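Local coordinates for protein Sso-CP2 metallo-carboxypetidase (Sulfolobus solfataricus, PDB 4MMO) that is a zinc-binding M20-family metallo-carboxypeptidase that probably removes residues from the C-terminal ends of peptides, at residues Y6-F11 against D95-R100; K246-D251 against K271-L276. All coordinates share one frame; numbering follows the deposited sequence.

Interaction 1: Y6-F11 against D95-R100; sequences YTLIEF and DRIYAR
Ile9 on helix 3-12 and Ile97 on strand 96-98 form the closest CA pair across the segments, 8.0 Å apart. No hydrogen bond crosses the contact; only side chains touch. The helical run 6-11 keeps its own i to i+4 bonding, with Glu10 N 3.0 Å from Tyr6 O. Ile97 does the reaching from the strand and uses two branches. Its CD1 touches Leu8 CD2 at 3.7 Å, while its CG2 meets Ile9 CD1, also at 3.7 Å; the same Ile9 methyl lies 4.0 Å from Ile97 CD1, so it rests against both methyls of the strand residue. Ile9 CB does not aim at the strand, but chi1 of -63° and chi2 of -66° fold the CG1 arm round until CD1 arrives there. Cutting Ile97 back to an alanine removes both touching methyls and would probably leave Leu8 CD2 and Ile9 CD1 facing a gap at the strand. All three residues are buried. Leu5 and Leu12 of the same helix also touch Ile97, whose backbone pairs with Ile415 of strand 414-416, while Thr7 and Phe11 pack on helix 102-121: helix 3-12 thus contacts both the small antiparallel sheet and that helix.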
loop_
_atom_site.group_PDB
_atom_site.type_symbol
_atom_site.label_atom_id
_atom_site.label_comp_id
_atom_site.label_asym_id
_atom_site.label_seq_id
_atom_site.Cartn_x
_atom_site.Cartn_y
_atom_site.Cartn_z
ATOM N N TYR A 6 -36.355 -14.989 -19.400
ATOM C CA TYR A 6 -36.418 -13.635 -19.936
ATOM C C TYR A 6 -36.345 -12.592 -18.829
ATOM O O TYR A 6 -35.623 -11.600 -18.948
ATOM C CB TYR A 6 -37.700 -13.433 -20.747
ATOM C CG TYR A 6 -38.001 -11.982 -21.060
ATOM C CD1 TYR A 6 -37.381 -11.336 -22.123
ATOM C CD2 TYR A 6 -38.902 -11.258 -20.290
ATOM C CE1 TYR A 6 -37.652 -10.010 -22.410
ATOM C CE2 TYR A 6 -39.177 -9.932 -20.569
ATOM C CZ TYR A 6 -38.550 -9.314 -21.630
ATOM O OH TYR A 6 -38.823 -7.995 -21.911
ATOM N N THR A 7 -37.087 -12.818 -17.749
ATOM C CA THR A 7 -37.128 -11.852 -16.660
ATOM C C THR A 7 -35.779 -11.785 -15.948
ATOM O O THR A 7 -35.347 -10.711 -15.526
ATOM C CB THR A 7 -38.244 -12.182 -15.661
ATOM O OG1 THR A 7 -39.492 -12.235 -16.356
ATOM C CG2 THR A 7 -38.329 -11.118 -14.565
ATOM N N LEU A 8 -35.110 -12.927 -15.826
ATOM C CA LEU A 8 -33.797 -12.958 -15.196
ATOM C C LEU A 8 -32.807 -12.125 -16.010
ATOM O O LEU A 8 -32.055 -11.329 -15.445
ATOM C CB LEU A 8 -33.294 -14.397 -15.043
ATOM C CG LEU A 8 -31.825 -14.559 -14.638
ATOM C CD1 LEU A 8 -31.532 -13.833 -13.332
ATOM C CD2 LEU A 8 -31.463 -16.031 -14.526
ATOM N N ILE A 9 -32.815 -12.314 -17.329
ATOM C CA ILE A 9 -31.952 -11.555 -18.239
ATOM C C ILE A 9 -32.200 -10.060 -18.084
ATOM O O ILE A 9 -31.263 -9.271 -17.978
ATOM C CB ILE A 9 -32.203 -11.947 -19.719
ATOM C CG1 ILE A 9 -31.849 -13.416 -19.963
ATOM C CG2 ILE A 9 -31.409 -11.048 -20.676
ATOM C CD1 ILE A 9 -30.378 -13.750 -19.817
ATOM N N GLU A 10 -33.473 -9.681 -18.080
ATOM C CA GLU A 10 -33.872 -8.290 -17.897
ATOM C C GLU A 10 -33.317 -7.735 -16.582
ATOM O O GLU A 10 -32.807 -6.619 -16.537
ATOM C CB GLU A 10 -35.399 -8.201 -17.916
ATOM C CG GLU A 10 -35.973 -6.811 -17.763
ATOM C CD GLU A 10 -37.491 -6.815 -17.801
ATOM O OE1 GLU A 10 -38.102 -7.657 -17.103
ATOM O OE2 GLU A 10 -38.072 -5.986 -18.534
ATOM N N PHE A 11 -33.414 -8.533 -15.521
ATOM C CA PHE A 11 -32.927 -8.153 -14.196
ATOM C C PHE A 11 -31.414 -7.956 -14.231
ATOM O O PHE A 11 -30.883 -6.973 -13.701
ATOM C CB PHE A 11 -33.280 -9.270 -13.198
ATOM C CG PHE A 11 -33.113 -8.898 -11.739
ATOM C CD1 PHE A 11 -33.118 -7.578 -11.317
ATOM C CD2 PHE A 11 -32.962 -9.898 -10.782
ATOM C CE1 PHE A 11 -32.975 -7.259 -9.972
ATOM C CE2 PHE A 11 -32.821 -9.587 -9.438
ATOM C CZ PHE A 11 -32.824 -8.267 -9.033
ATOM N N ASP A 95 -25.012 -22.345 -23.048
ATOM C CA ASP A 95 -26.094 -22.621 -22.106
ATOM C C ASP A 95 -25.830 -21.987 -20.743
ATOM O O ASP A 95 -26.257 -22.504 -19.706
ATOM C CB ASP A 95 -26.314 -24.131 -21.962
ATOM C CG ASP A 95 -26.838 -24.766 -23.236
ATOM O OD1 ASP A 95 -28.048 -24.622 -23.517
ATOM O OD2 ASP A 95 -26.043 -25.409 -23.954
ATOM N N ARG A 96 -25.120 -20.862 -20.759
ATOM C CA ARG A 96 -24.815 -20.112 -19.550
ATOM C C ARG A 96 -25.148 -18.645 -19.763
ATOM O O ARG A 96 -25.134 -18.161 -20.891
ATOM C CB ARG A 96 -23.336 -20.250 -19.197
ATOM C CG ARG A 96 -22.924 -21.645 -18.787
ATOM C CD ARG A 96 -21.447 -21.713 -18.454
ATOM N NE ARG A 96 -21.017 -23.079 -18.173
ATOM C CZ ARG A 96 -19.915 -23.400 -17.502
ATOM N NH1 ARG A 96 -19.118 -22.453 -17.024
ATOM N NH2 ARG A 96 -19.612 -24.675 -17.302
ATOM N N ILE A 97 -25.449 -17.946 -18.675
ATOM C CA ILE A 97 -25.691 -16.511 -18.716
ATOM C C ILE A 97 -24.491 -15.808 -18.107
ATOM O O ILE A 97 -24.095 -16.125 -16.992
ATOM C CB ILE A 97 -26.940 -16.121 -17.914
ATOM C CG1 ILE A 97 -28.155 -16.913 -18.395
ATOM C CG2 ILE A 97 -27.205 -14.621 -18.043
ATOM C CD1 ILE A 97 -29.354 -16.779 -17.486
ATOM N N TYR A 98 -23.926 -14.847 -18.833
ATOM C CA TYR A 98 -22.730 -14.142 -18.379
ATOM C C TYR A 98 -23.048 -12.720 -17.944
ATOM O O TYR A 98 -23.297 -11.844 -18.772
ATOM C CB TYR A 98 -21.667 -14.132 -19.480
ATOM C CG TYR A 98 -21.014 -15.477 -19.684
ATOM C CD1 TYR A 98 -21.578 -16.426 -20.527
ATOM C CD2 TYR A 98 -19.839 -15.803 -19.025
ATOM C CE1 TYR A 98 -20.986 -17.661 -20.710
ATOM C CE2 TYR A 98 -19.240 -17.034 -19.199
ATOM C CZ TYR A 98 -19.817 -17.960 -20.042
ATOM O OH TYR A 98 -19.221 -19.188 -20.217
ATOM N N ALA A 99 -23.037 -12.497 -16.635
ATOM C CA ALA A 99 -23.270 -11.170 -16.087
ATOM C C ALA A 99 -22.811 -11.093 -14.638
ATOM O O ALA A 99 -22.861 -12.085 -13.908
ATOM C CB ALA A 99 -24.743 -10.813 -16.185
ATOM N N ARG A 100 -22.344 -9.917 -14.228
ATOM C CA ARG A 100 -22.142 -9.644 -12.812
ATOM C C ARG A 100 -23.496 -9.765 -12.123
ATOM O O ARG A 100 -24.484 -9.183 -12.576
ATOM C CB ARG A 100 -21.553 -8.243 -12.607
ATOM C CG ARG A 100 -21.660 -7.686 -11.184
ATOM C CD ARG A 100 -20.889 -8.514 -10.150
ATOM N NE ARG A 100 -19.458 -8.219 -10.136
ATOM C CZ ARG A 100 -18.491 -9.036 -10.553
ATOM N NH1 ARG A 100 -18.760 -10.246 -11.029
ATOM N NH2 ARG A 100 -17.230 -8.634 -10.484
#

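Interaction 2: K246-D251 against K271-L276; sequences KKYDID and KIAEAL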
loop_
_atom_site.group_PDB
_atom_site.type_symbol
_atom_site.label_atom_id
_atom_site.label_comp_id
_atom_site.label_asym_id
_atom_site.label_seq_id
_atom_site.Cartn_x
_atom_site.Cartn_y
_atom_site.Cartn_z
ATOM N N LYS A 246 -15.830 -32.748 9.841
ATOM C CA LYS A 246 -15.181 -33.987 9.422
ATOM C C LYS A 246 -15.685 -34.439 8.054
ATOM O O LYS A 246 -14.934 -35.008 7.266
ATOM C CB LYS A 246 -15.423 -35.087 10.456
ATOM N N LYS A 247 -16.958 -34.178 7.776
ATOM C CA LYS A 247 -17.568 -34.579 6.512
ATOM C C LYS A 247 -17.315 -33.568 5.394
ATOM O O LYS A 247 -17.506 -33.881 4.221
ATOM C CB LYS A 247 -19.077 -34.764 6.688
ATOM C CG LYS A 247 -19.464 -35.872 7.653
ATOM C CD LYS A 247 -20.966 -35.882 7.894
ATOM C CE LYS A 247 -21.342 -36.747 9.085
ATOM N NZ LYS A 247 -22.180 -35.998 10.065
ATOM N N TYR A 248 -16.900 -32.356 5.753
ATOM C CA TYR A 248 -16.682 -31.312 4.756
ATOM C C TYR A 248 -15.647 -31.781 3.743
ATOM O O TYR A 248 -14.500 -32.055 4.094
ATOM C CB TYR A 248 -16.244 -30.002 5.414
ATOM C CG TYR A 248 -16.224 -28.816 4.470
ATOM C CD1 TYR A 248 -17.277 -28.580 3.597
ATOM C CD2 TYR A 248 -15.157 -27.927 4.464
ATOM C CE1 TYR A 248 -17.262 -27.498 2.733
ATOM C CE2 TYR A 248 -15.135 -26.841 3.604
ATOM C CZ TYR A 248 -16.191 -26.632 2.744
ATOM O OH TYR A 248 -16.176 -25.555 1.889
ATOM N N ASP A 249 -16.069 -31.875 2.487
ATOM C CA ASP A 249 -15.281 -32.531 1.450
ATOM C C ASP A 249 -14.459 -31.523 0.653
ATOM O O ASP A 249 -15.003 -30.714 -0.097
ATOM C CB ASP A 249 -16.208 -33.319 0.521
ATOM C CG ASP A 249 -15.467 -34.331 -0.333
ATOM O OD1 ASP A 249 -14.338 -34.720 0.032
ATOM O OD2 ASP A 249 -16.026 -34.747 -1.370
ATOM N N ILE A 250 -13.141 -31.591 0.830
ATOM C CA ILE A 250 -12.212 -30.662 0.200
ATOM C C ILE A 250 -11.178 -31.398 -0.642
ATOM O O ILE A 250 -10.451 -32.253 -0.136
ATOM C CB ILE A 250 -11.455 -29.836 1.266
ATOM C CG1 ILE A 250 -12.432 -28.960 2.051
ATOM C CG2 ILE A 250 -10.369 -28.968 0.619
ATOM C CD1 ILE A 250 -11.818 -28.280 3.260
ATOM N N ASP A 251 -11.109 -31.054 -1.924
ATOM C CA ASP A 251 -10.004 -31.483 -2.771
ATOM C C ASP A 251 -8.869 -30.486 -2.565
ATOM O O ASP A 251 -8.887 -29.391 -3.126
ATOM C CB ASP A 251 -10.430 -31.521 -4.241
ATOM C CG ASP A 251 -9.378 -32.146 -5.146
ATOM O OD1 ASP A 251 -8.189 -32.175 -4.766
ATOM O OD2 ASP A 251 -9.742 -32.606 -6.247
ATOM N N LYS A 271 -7.845 -30.486 8.307
ATOM C CA LYS A 271 -7.200 -29.355 8.957
ATOM C C LYS A 271 -7.564 -28.062 8.239
ATOM O O LYS A 271 -7.724 -27.018 8.869
ATOM C CB LYS A 271 -5.681 -29.544 8.977
ATOM C CG LYS A 271 -4.931 -28.560 9.868
ATOM C CD LYS A 271 -5.513 -28.528 11.277
ATOM C CE LYS A 271 -4.454 -28.240 12.329
ATOM N NZ LYS A 271 -3.724 -26.977 12.064
ATOM N N ILE A 272 -7.688 -28.141 6.917
ATOM C CA ILE A 272 -8.080 -26.996 6.105
ATOM C C ILE A 272 -9.522 -26.625 6.414
ATOM O O ILE A 272 -9.845 -25.449 6.579
ATOM C CB ILE A 272 -7.921 -27.305 4.601
ATOM C CG1 ILE A 272 -6.435 -27.379 4.241
ATOM C CG2 ILE A 272 -8.603 -26.244 3.739
ATOM C CD1 ILE A 272 -6.154 -27.992 2.887
ATOM N N ALA A 273 -10.382 -27.636 6.498
ATOM C CA ALA A 273 -11.793 -27.426 6.796
ATOM C C ALA A 273 -11.951 -26.758 8.153
ATOM O O ALA A 273 -12.761 -25.850 8.321
ATOM C CB ALA A 273 -12.540 -28.749 6.775
ATOM N N GLU A 274 -11.167 -27.214 9.120
ATOM C CA GLU A 274 -11.222 -26.665 10.465
ATOM C C GLU A 274 -10.784 -25.203 10.462
ATOM O O GLU A 274 -11.504 -24.335 10.946
ATOM C CB GLU A 274 -10.336 -27.483 11.402
ATOM C CG GLU A 274 -10.478 -27.119 12.869
ATOM C CD GLU A 274 -9.582 -27.953 13.763
ATOM O OE1 GLU A 274 -9.226 -29.084 13.365
ATOM O OE2 GLU A 274 -9.228 -27.477 14.863
ATOM N N ALA A 275 -9.609 -24.934 9.906
ATOM C CA ALA A 275 -9.064 -23.581 9.883
ATOM C C ALA A 275 -10.006 -22.608 9.178
ATOM O O ALA A 275 -10.298 -21.523 9.683
ATOM C CB ALA A 275 -7.704 -23.574 9.203
ATOM N N LEU A 276 -10.480 -23.017 8.009
ATOM C CA LEU A 276 -11.329 -22.180 7.177
ATOM C C LEU A 276 -12.642 -21.822 7.872
ATOM O O LEU A 276 -13.080 -20.671 7.830
ATOM C CB LEU A 276 -11.617 -22.906 5.861
ATOM C CG LEU A 276 -12.345 -22.133 4.765
ATOM C CD1 LEU A 276 -11.591 -20.864 4.386
ATOM C CD2 LEU A 276 -12.528 -23.027 3.552
#
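Ala273 CB, on helix 269-278, points into the notch formed by Tyr248 CD2 and Ile250 CD1 of the linker that leaves helix 239-247, each 3.6 Å from it. This is the tight part of the contact, and it holds the closest CA pair across the segments, Tyr248 and Ala273, 6.6 Å apart. The alanine methyl meets the tyrosine ring at its edge, in the ring plane, so the approach is not a CH-pi contact over a face. Tyr248 is the first residue to leave helical backbone angles, and its CG stands opposite its own N (chi1 -170°), which carries the CD2 edge to the helix. Ile250 extends its CG1 arm (chi2 171°) so that CD1 reaches the helix surface, 3.6 Å from Ala273 N and 3.8 Å from Ile272 CG2. Leu255 of helix 252-259 packs on both isoleucines, and Ile272 also touches Leu203 of the second subunit.

Leu276 is the looser apolar fringe: its CD2 stays 4.6 Å from Tyr248 CE2, and it also packs on Ser199 of the second subunit. Whereas Ile250, Ile272 and Ala273 are buried, the flanking Lys246, Asp249, Lys271 and Glu274 are partly exposed, their CB atoms pointing away from the opposing segment. Asp249 forms salt bridges with Lys269, Lys170 and Arg172; exposed Asp251 is the N-cap of helix 252-259. With no hydrogen bond or salt bridge between the segments, the direct contact is apolar, with shape fit and burial as its evident basis, while the aspartates direct their charges to other partners.

Interaction 1 closes before interaction 2 opens, so the two lie in series along the chain. Their centres are 33 Å apart and their nearest atoms about 17 Å, without touching. They share no helix or sheet. The M20 fold pairs a zinc-binding catalytic domain with a dimerisation domain: 6-11 and 95-100 pack the N-terminal helix on a three-stranded antiparallel sheet of the former, whereas 246-251 and 271-276 lie within the latter, with Ile272 at the subunit interface. Interaction 1 lies on the zinc-bearing side, yet the Leu8 side chain is still about 14 Å from the zinc ion, so it does not touch the metal site; interaction 2 lies away from the annotated sites.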